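Long-range contacts in Cg7008-pa (Drosophila melanogaster, PDB 2WAC), which cuts both DNA and RNA as an endonuclease, associates with the RNA-induced silencing complex and binds symmetrically dimethylated arginine peptides through its Tudor domain: residues A113-V121 / S157-D165; K174-A184 / A202-I213. All coordinates share one frame; numbering follows the deposited sequence.

Contact 1: residues A113-V121 / S157-D165; sequences ATEYALALV and SPNLATLRD
Ala-117 uses both its N-H and its C=O to pair with strand 159-164: its N donates to Asn-159 O at 2.9 Å, and its O receives Ala-161 N at 2.9 Å. Two residues on, Ala-119 N reaches Ala-161 O, again at 2.9 Å. This is parallel pairing, yet the short strand axes cross at 72°, and where they splay a water takes over, bound to Glu-115 O at 2.7 Å and Asn-159 N at 3.0 Å.

At the same end of the pairing, the side chains of Glu-115 and Pro-158 lie alongside each other and point the same way. With CG anti to the backbone N (chi1 -166°) and an extended chain, Glu-115 brings CD to 3.7 Å from Pro-158 CG, while OE2 bonds Thr-17 OG1. Shortening Glu-115 to an alanine would probably uncover this side of the proline ring and leave the Thr-17 hydroxyl without its carboxylate mate.

Asn-159 O lies at the edge of the Tyr-116 ring, in its plane, whereas Ala-161 CB meets Tyr-116 CD1 obliquely at 3.9 Å; Thr-162 CG2 lies 3.9 Å from Ala-119 CB. Strands 17-22 and 145-152 flank the pair. The strand order and this parallel pairing are those of the OB-fold barrel of staphylococcal nuclease domains. The chemistry implies a junction held mainly by main-chain bonds, with small alanines probably helping the steeply crossed strands to approach.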
loop_
_atom_site.group_PDB
_atom_site.type_symbol
_atom_site.label_atom_id
_atom_site.label_comp_id
_atom_site.label_asym_id
_atom_site.label_seq_id
_atom_site.Cartn_x
_atom_site.Cartn_y
_atom_site.Cartn_z
ATOM N N ALA A 113 -6.170 6.247 1.831
ATOM C CA ALA A 113 -5.138 5.216 1.911
ATOM C C ALA A 113 -3.760 5.840 2.131
ATOM O O ALA A 113 -3.456 6.907 1.590
ATOM C CB ALA A 113 -5.143 4.350 0.657
ATOM N N THR A 114 -2.935 5.166 2.931
ATOM C CA THR A 114 -1.591 5.639 3.263
ATOM C C THR A 114 -0.573 4.541 2.974
ATOM O O THR A 114 -0.785 3.384 3.341
ATOM C CB THR A 114 -1.497 6.061 4.752
ATOM O OG1 THR A 114 -2.549 6.985 5.054
ATOM C CG2 THR A 114 -0.147 6.714 5.063
ATOM N N GLU A 115 0.526 4.909 2.316
ATOM C CA GLU A 115 1.595 3.960 2.007
ATOM C C GLU A 115 2.576 3.784 3.168
ATOM O O GLU A 115 2.956 4.753 3.827
ATOM C CB GLU A 115 2.348 4.380 0.742
ATOM C CG GLU A 115 3.240 3.283 0.166
ATOM C CD GLU A 115 3.905 3.667 -1.145
ATOM O OE1 GLU A 115 3.812 4.846 -1.560
ATOM O OE2 GLU A 115 4.530 2.779 -1.760
ATOM N N TYR A 116 2.977 2.534 3.398
ATOM C CA TYR A 116 3.973 2.188 4.411
ATOM C C TYR A 116 4.984 1.210 3.837
ATOM O O TYR A 116 4.681 0.489 2.886
ATOM C CB TYR A 116 3.313 1.534 5.627
ATOM C CG TYR A 116 2.263 2.377 6.301
ATOM C CD1 TYR A 116 2.611 3.289 7.297
ATOM C CD2 TYR A 116 0.916 2.262 5.947
ATOM C CE1 TYR A 116 1.648 4.069 7.921
ATOM C CE2 TYR A 116 -0.056 3.042 6.566
ATOM C CZ TYR A 116 0.318 3.939 7.554
ATOM O OH TYR A 116 -0.633 4.713 8.177
ATOM N N ALA A 117 6.175 1.178 4.424
ATOM C CA ALA A 117 7.143 0.125 4.141
ATOM C C ALA A 117 6.994 -0.960 5.201
ATOM O O ALA A 117 6.909 -0.651 6.392
ATOM C CB ALA A 117 8.558 0.686 4.146
ATOM N N LEU A 118 6.947 -2.224 4.778
ATOM C CA LEU A 118 6.911 -3.335 5.731
ATOM C C LEU A 118 8.242 -3.371 6.475
ATOM O O LEU A 118 9.301 -3.557 5.870
ATOM C CB LEU A 118 6.621 -4.673 5.037
ATOM C CG LEU A 118 6.300 -5.890 5.919
ATOM C CD1 LEU A 118 5.005 -5.702 6.708
ATOM C CD2 LEU A 118 6.230 -7.156 5.077
ATOM N N ALA A 119 8.173 -3.171 7.789
ATOM C CA ALA A 119 9.357 -2.922 8.612
ATOM C C ALA A 119 10.392 -4.045 8.575
ATOM O O ALA A 119 10.066 -5.209 8.817
ATOM C CB ALA A 119 8.952 -2.617 10.051
ATOM N N LEU A 120 11.629 -3.669 8.245
ATOM C CA LEU A 120 12.816 -4.536 8.355
ATOM C C LEU A 120 12.840 -5.770 7.441
ATOM O O LEU A 120 13.592 -6.715 7.689
ATOM C CB LEU A 120 13.062 -4.952 9.817
ATOM C CG LEU A 120 13.078 -3.905 10.939
ATOM C CD1 LEU A 120 13.273 -4.600 12.274
ATOM C CD2 LEU A 120 14.159 -2.847 10.729
ATOM N N VAL A 121 12.034 -5.750 6.386
ATOM C CA VAL A 121 11.954 -6.866 5.445
ATOM C C VAL A 121 12.660 -6.513 4.135
ATOM O O VAL A 121 12.405 -5.456 3.552
ATOM C CB VAL A 121 10.474 -7.277 5.188
ATOM C CG1 VAL A 121 10.336 -8.114 3.929
ATOM C CG2 VAL A 121 9.908 -8.029 6.389
ATOM N N SER A 157 9.473 9.657 2.347
ATOM C CA SER A 157 9.066 8.344 1.841
ATOM C C SER A 157 8.190 7.608 2.868
ATOM O O SER A 157 8.060 8.075 4.001
ATOM C CB SER A 157 10.291 7.514 1.429
ATOM O OG SER A 157 11.162 7.299 2.516
ATOM N N PRO A 158 7.568 6.474 2.475
ATOM C CA PRO A 158 6.687 5.736 3.391
ATOM C C PRO A 158 7.342 5.340 4.720
ATOM O O PRO A 158 8.476 4.858 4.737
ATOM C CB PRO A 158 6.317 4.485 2.586
ATOM C CG PRO A 158 6.449 4.901 1.172
ATOM C CD PRO A 158 7.618 5.835 1.144
ATOM N N ASN A 159 6.625 5.560 5.821
ATOM C CA ASN A 159 7.101 5.188 7.155
ATOM C C ASN A 159 7.164 3.672 7.336
ATOM O O ASN A 159 6.398 2.936 6.710
ATOM C CB ASN A 159 6.211 5.812 8.240
ATOM C CG ASN A 159 6.242 7.337 8.230
ATOM O OD1 ASN A 159 7.190 7.951 7.741
ATOM N ND2 ASN A 159 5.203 7.950 8.785
ATOM N N LEU A 160 8.087 3.212 8.180
ATOM C CA LEU A 160 8.212 1.788 8.507
ATOM C C LEU A 160 7.090 1.353 9.448
ATOM O O LEU A 160 6.847 1.998 10.469
ATOM C CB LEU A 160 9.578 1.493 9.148
ATOM C CG LEU A 160 10.790 1.130 8.280
ATOM C CD1 LEU A 160 11.105 2.182 7.219
ATOM C CD2 LEU A 160 12.011 0.883 9.162
ATOM N N ALA A 161 6.411 0.261 9.097
ATOM C CA ALA A 161 5.297 -0.241 9.895
ATOM C C ALA A 161 5.289 -1.763 10.007
ATOM O O ALA A 161 5.614 -2.465 9.048
ATOM C CB ALA A 161 3.969 0.254 9.324
ATOM N N THR A 162 4.921 -2.264 11.183
ATOM C CA THR A 162 4.627 -3.687 11.337
ATOM C C THR A 162 3.127 -3.923 11.193
ATOM O O THR A 162 2.320 -3.020 11.427
ATOM C CB THR A 162 5.110 -4.262 12.695
ATOM O OG1 THR A 162 4.594 -3.470 13.773
ATOM C CG2 THR A 162 6.636 -4.298 12.758
ATOM N N LEU A 163 2.770 -5.141 10.793
ATOM C CA LEU A 163 1.378 -5.565 10.706
ATOM C C LEU A 163 1.176 -6.818 11.544
ATOM O O LEU A 163 1.993 -7.739 11.507
ATOM C CB LEU A 163 0.965 -5.825 9.252
ATOM C CG LEU A 163 0.966 -4.649 8.270
ATOM C CD1 LEU A 163 0.564 -5.131 6.882
ATOM C CD2 LEU A 163 0.050 -3.517 8.734
ATOM N N ARG A 164 0.076 -6.844 12.290
ATOM C CA ARG A 164 -0.187 -7.893 13.264
ATOM C C ARG A 164 -1.594 -8.457 13.079
ATOM O O ARG A 164 -2.530 -7.707 12.793
ATOM C CB ARG A 164 -0.040 -7.310 14.673
ATOM C CG ARG A 164 0.022 -8.327 15.788
ATOM C CD ARG A 164 0.395 -7.683 17.119
ATOM N NE ARG A 164 -0.763 -7.160 17.843
ATOM C CZ ARG A 164 -0.771 -6.881 19.145
ATOM N NH1 ARG A 164 0.318 -7.073 19.879
ATOM N NH2 ARG A 164 -1.873 -6.412 19.718
ATOM N N ASP A 165 -1.740 -9.773 13.238
ATOM C CA ASP A 165 -3.066 -10.390 13.271
ATOM C C ASP A 165 -3.746 -10.041 14.596
ATOM O O ASP A 165 -3.151 -10.212 15.657
ATOM C CB ASP A 165 -2.986 -11.910 13.090
ATOM C CG ASP A 165 -4.357 -12.558 12.969
ATOM O OD1 ASP A 165 -4.994 -12.824 14.010
ATOM O OD2 ASP A 165 -4.798 -12.804 11.828
HETATM O O HOH W 1 3.718 6.391 5.773
#

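Contact 2: residues K174-A184 / A202-I213; sequences KQLVAEGLVLA and AQEAARVAHLAI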
loop_
_atom_site.group_PDB
_atom_site.type_symbol
_atom_site.label_atom_id
_atom_site.label_comp_id
_atom_site.label_asym_id
_atom_site.label_seq_id
_atom_site.Cartn_x
_atom_site.Cartn_y
_atom_site.Cartn_z
ATOM N N LYS A 174 7.571 -10.576 10.217
ATOM C CA LYS A 174 8.490 -11.483 10.904
ATOM C C LYS A 174 8.229 -12.938 10.515
ATOM O O LYS A 174 9.166 -13.725 10.369
ATOM C CB LYS A 174 8.383 -11.314 12.423
ATOM C CG LYS A 174 9.440 -12.072 13.214
ATOM C CD LYS A 174 9.239 -11.914 14.709
ATOM C CE LYS A 174 10.274 -12.713 15.481
ATOM N NZ LYS A 174 10.157 -12.516 16.958
ATOM N N GLN A 175 6.954 -13.287 10.354
ATOM C CA GLN A 175 6.566 -14.631 9.924
ATOM C C GLN A 175 7.136 -14.960 8.542
ATOM O O GLN A 175 7.551 -16.093 8.300
ATOM C CB GLN A 175 5.043 -14.799 9.939
ATOM C CG GLN A 175 4.582 -16.255 9.852
ATOM C CD GLN A 175 3.078 -16.410 9.956
ATOM O OE1 GLN A 175 2.327 -15.916 9.115
ATOM N NE2 GLN A 175 2.630 -17.112 10.989
ATOM N N LEU A 176 7.162 -13.967 7.651
ATOM C CA LEU A 176 7.791 -14.111 6.335
ATOM C C LEU A 176 9.281 -14.442 6.467
ATOM O O LEU A 176 9.810 -15.263 5.714
ATOM C CB LEU A 176 7.614 -12.836 5.497
ATOM C CG LEU A 176 6.225 -12.362 5.054
ATOM C CD1 LEU A 176 6.357 -11.069 4.256
ATOM C CD2 LEU A 176 5.498 -13.418 4.234
ATOM N N VAL A 177 9.941 -13.796 7.428
ATOM C CA VAL A 177 11.340 -14.071 7.758
ATOM C C VAL A 177 11.511 -15.494 8.316
ATOM O O VAL A 177 12.358 -16.251 7.834
ATOM C CB VAL A 177 11.916 -13.011 8.745
ATOM C CG1 VAL A 177 13.375 -13.290 9.062
ATOM C CG2 VAL A 177 11.770 -11.606 8.174
ATOM N N ALA A 178 10.697 -15.852 9.312
ATOM C CA ALA A 178 10.762 -17.174 9.950
ATOM C C ALA A 178 10.471 -18.326 8.982
ATOM O O ALA A 178 10.978 -19.435 9.161
ATOM C CB ALA A 178 9.824 -17.235 11.151
ATOM N N GLU A 179 9.659 -18.052 7.963
ATOM C CA GLU A 179 9.347 -19.030 6.916
ATOM C C GLU A 179 10.415 -19.098 5.821
ATOM O O GLU A 179 10.323 -19.923 4.907
ATOM C CB GLU A 179 7.980 -18.733 6.295
ATOM C CG GLU A 179 6.800 -19.106 7.185
ATOM C CD GLU A 179 5.487 -18.504 6.715
ATOM O OE1 GLU A 179 5.503 -17.588 5.862
ATOM O OE2 GLU A 179 4.430 -18.945 7.211
ATOM N N GLY A 180 11.420 -18.229 5.916
ATOM C CA GLY A 180 12.537 -18.212 4.971
ATOM C C GLY A 180 12.178 -17.691 3.592
ATOM O O GLY A 180 12.760 -18.112 2.595
ATOM N N LEU A 181 11.228 -16.762 3.541
ATOM C CA LEU A 181 10.748 -16.206 2.274
ATOM C C LEU A 181 11.378 -14.853 1.955
ATOM O O LEU A 181 11.482 -14.467 0.788
ATOM C CB LEU A 181 9.219 -16.094 2.278
ATOM C CG LEU A 181 8.425 -17.388 2.490
ATOM C CD1 LEU A 181 6.962 -17.074 2.765
ATOM C CD2 LEU A 181 8.562 -18.342 1.297
ATOM N N VAL A 182 11.789 -14.140 3.001
ATOM C CA VAL A 182 12.454 -12.843 2.862
ATOM C C VAL A 182 13.676 -12.747 3.773
ATOM O O VAL A 182 13.892 -13.601 4.639
ATOM C CB VAL A 182 11.498 -11.649 3.168
ATOM C CG1 VAL A 182 10.409 -11.519 2.105
ATOM C CG2 VAL A 182 10.900 -11.764 4.566
ATOM N N LEU A 183 14.469 -11.698 3.570
ATOM C CA LEU A 183 15.623 -11.419 4.415
ATOM C C LEU A 183 15.272 -10.401 5.496
ATOM O O LEU A 183 14.393 -9.555 5.309
ATOM C CB LEU A 183 16.804 -10.920 3.571
ATOM C CG LEU A 183 17.333 -11.838 2.459
ATOM C CD1 LEU A 183 18.289 -11.083 1.543
ATOM C CD2 LEU A 183 18.012 -13.080 3.031
ATOM N N ALA A 184 15.949 -10.510 6.635
ATOM C CA ALA A 184 15.833 -9.529 7.707
ATOM C C ALA A 184 16.795 -8.382 7.430
ATOM O O ALA A 184 17.928 -8.606 6.996
ATOM C CB ALA A 184 16.146 -10.172 9.049
ATOM N N ALA A 202 14.974 -14.822 13.822
ATOM C CA ALA A 202 14.005 -15.508 12.967
ATOM C C ALA A 202 14.648 -15.981 11.661
ATOM O O ALA A 202 14.425 -17.116 11.232
ATOM C CB ALA A 202 12.808 -14.609 12.685
ATOM N N GLN A 203 15.450 -15.109 11.043
ATOM C CA GLN A 203 16.203 -15.461 9.833
ATOM C C GLN A 203 17.134 -16.642 10.092
ATOM O O GLN A 203 17.226 -17.565 9.275
ATOM C CB GLN A 203 17.003 -14.262 9.307
ATOM C CG GLN A 203 17.896 -14.601 8.117
ATOM C CD GLN A 203 18.677 -13.413 7.595
ATOM O OE1 GLN A 203 18.149 -12.584 6.858
ATOM N NE2 GLN A 203 19.950 -13.337 7.964
ATOM N N GLU A 204 17.811 -16.600 11.237
ATOM C CA GLU A 204 18.720 -17.659 11.665
ATOM C C GLU A 204 18.026 -19.002 11.867
ATOM O O GLU A 204 18.580 -20.045 11.519
ATOM C CB GLU A 204 19.451 -17.252 12.946
ATOM C CG GLU A 204 20.865 -16.749 12.716
ATOM C CD GLU A 204 21.776 -17.813 12.128
ATOM O OE1 GLU A 204 21.810 -18.944 12.663
ATOM O OE2 GLU A 204 22.464 -17.518 11.130
ATOM N N ALA A 205 16.824 -18.964 12.438
ATOM C CA ALA A 205 16.022 -20.165 12.655
ATOM C C ALA A 205 15.621 -20.806 11.328
ATOM O O ALA A 205 15.692 -22.029 11.176
ATOM C CB ALA A 205 14.789 -19.836 13.483
ATOM N N ALA A 206 15.210 -19.969 10.376
ATOM C CA ALA A 206 14.858 -20.411 9.026
ATOM C C ALA A 206 16.065 -21.000 8.301
ATOM O O ALA A 206 15.928 -21.960 7.537
ATOM C CB ALA A 206 14.269 -19.258 8.224
ATOM N N ARG A 207 17.242 -20.421 8.553
ATOM C CA ARG A 207 18.498 -20.924 8.000
ATOM C C ARG A 207 18.826 -22.318 8.542
ATOM O O ARG A 207 19.110 -23.234 7.769
ATOM C CB ARG A 207 19.654 -19.954 8.283
ATOM C CG ARG A 207 20.947 -20.304 7.542
ATOM C CD ARG A 207 22.183 -19.624 8.136
ATOM N NE ARG A 207 22.494 -20.066 9.500
ATOM C CZ ARG A 207 23.054 -21.233 9.822
ATOM N NH1 ARG A 207 23.374 -22.121 8.886
ATOM N NH2 ARG A 207 23.292 -21.518 11.096
ATOM N N VAL A 208 18.776 -22.469 9.865
ATOM C CA VAL A 208 19.053 -23.756 10.511
ATOM C C VAL A 208 18.059 -24.830 10.047
ATOM O O VAL A 208 18.438 -25.983 9.829
ATOM C CB VAL A 208 19.074 -23.629 12.064
ATOM C CG1 VAL A 208 19.210 -24.995 12.734
ATOM C CG2 VAL A 208 20.212 -22.715 12.508
ATOM N N ALA A 209 16.800 -24.433 9.868
ATOM C CA ALA A 209 15.742 -25.344 9.422
ATOM C C ALA A 209 15.745 -25.606 7.910
ATOM O O ALA A 209 14.951 -26.415 7.420
ATOM C CB ALA A 209 14.375 -24.829 9.872
ATOM N N HIS A 210 16.638 -24.928 7.187
ATOM C CA HIS A 210 16.758 -25.042 5.724
ATOM C C HIS A 210 15.445 -24.759 4.990
ATOM O O HIS A 210 15.052 -25.498 4.082
ATOM C CB HIS A 210 17.347 -26.403 5.318
ATOM C CG HIS A 210 18.823 -26.511 5.543
ATOM N ND1 HIS A 210 19.736 -26.505 4.510
ATOM C CD2 HIS A 210 19.545 -26.608 6.684
ATOM C CE1 HIS A 210 20.957 -26.606 5.006
ATOM N NE2 HIS A 210 20.869 -26.669 6.322
ATOM N N LEU A 211 14.777 -23.678 5.392
ATOM C CA LEU A 211 13.486 -23.310 4.810
ATOM C C LEU A 211 13.600 -22.416 3.583
ATOM O O LEU A 211 14.355 -21.444 3.573
ATOM C CB LEU A 211 12.571 -22.655 5.852
ATOM C CG LEU A 211 12.101 -23.535 7.016
ATOM C CD1 LEU A 211 11.030 -22.812 7.823
ATOM C CD2 LEU A 211 11.562 -24.876 6.507
ATOM N N ALA A 212 12.833 -22.776 2.556
ATOM C CA ALA A 212 12.667 -21.987 1.329
ATOM C C ALA A 212 13.975 -21.511 0.691
ATOM O O ALA A 212 14.688 -22.313 0.086
ATOM C CB ALA A 212 11.692 -20.823 1.560
ATOM N N ILE A 213 14.288 -20.220 0.830
ATOM C CA ILE A 213 15.504 -19.648 0.229
ATOM C C ILE A 213 16.784 -20.208 0.855
ATOM O O ILE A 213 17.859 -20.123 0.257
ATOM C CB ILE A 213 15.523 -18.082 0.250
ATOM C CG1 ILE A 213 15.774 -17.540 1.669
ATOM C CG2 ILE A 213 14.245 -17.510 -0.384
ATOM C CD1 ILE A 213 15.949 -16.024 1.756
#
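Gln-203 and Ala-184 share one of two direct polar links here: Ala-184 N donates to Gln-203 OE1 at 3.0 Å, with 166° at the hydrogen. The glutamine reaches that far because its CG stands anti to the backbone N (chi1 175°) and the chain then runs on extended, so a helix side chain satisfies an amide of strand 183-184. The second link is main chain to main chain, Ile-213 N to Gly-180 O at 3.1 Å, received in the carbonyl plane.

Gly-180 ends helix 172-178 in a Schellman motif, its positive phi suiting glycine; Ala-206 CB and the Leu-211 carbonyl crowd the side where a side chain would stand. Further out, Ile-213 sends CD1 across to Leu-183 CD2 at 3.8 Å, the two side chains meeting at a slant. Between the helices the touching groups are small: Val-177 CG1 touches Ala-202 CB at 3.9 Å and rests on Gln-203 N, while Ala-206 CB sits 3.4 Å from Ala-178 O. Tyr-199 and Trp-214 add aromatic cover.

The two helix segments run in similar directions, 27° apart; the small alanines facing across probably permit the 8.3 Å approach of their axes. A second Schellman motif, at His-210, turns the chain back toward Gly-180, and the whole is consistent with the paired C-terminal helices of the staphylococcal nuclease fold.

In the fold
The two contacts illustrate how one domain varies its chemistry with depth. Both are partly buried, but contact 1 has no exposed touching residue and contact 2 has some; their centres lie about 8 and 24 Å from the centre of the chain. Contact 1 joins two barrel strands by a short run of parallel main-chain bonds; contact 2 joins helix ends and loops through packing, one glutamine side chain and a single main-chain bond. Their paired elements differ, but strand 121-122, just past the first segment's main strand, pairs with strand 183-184 of contact 2. Val-121 CG1 also lies 3.7 Å from Val-182 CG2. Helix 193-208 bridges them too, since Tyr-199 touches Thr-162 and Leu-120 as well as Val-177.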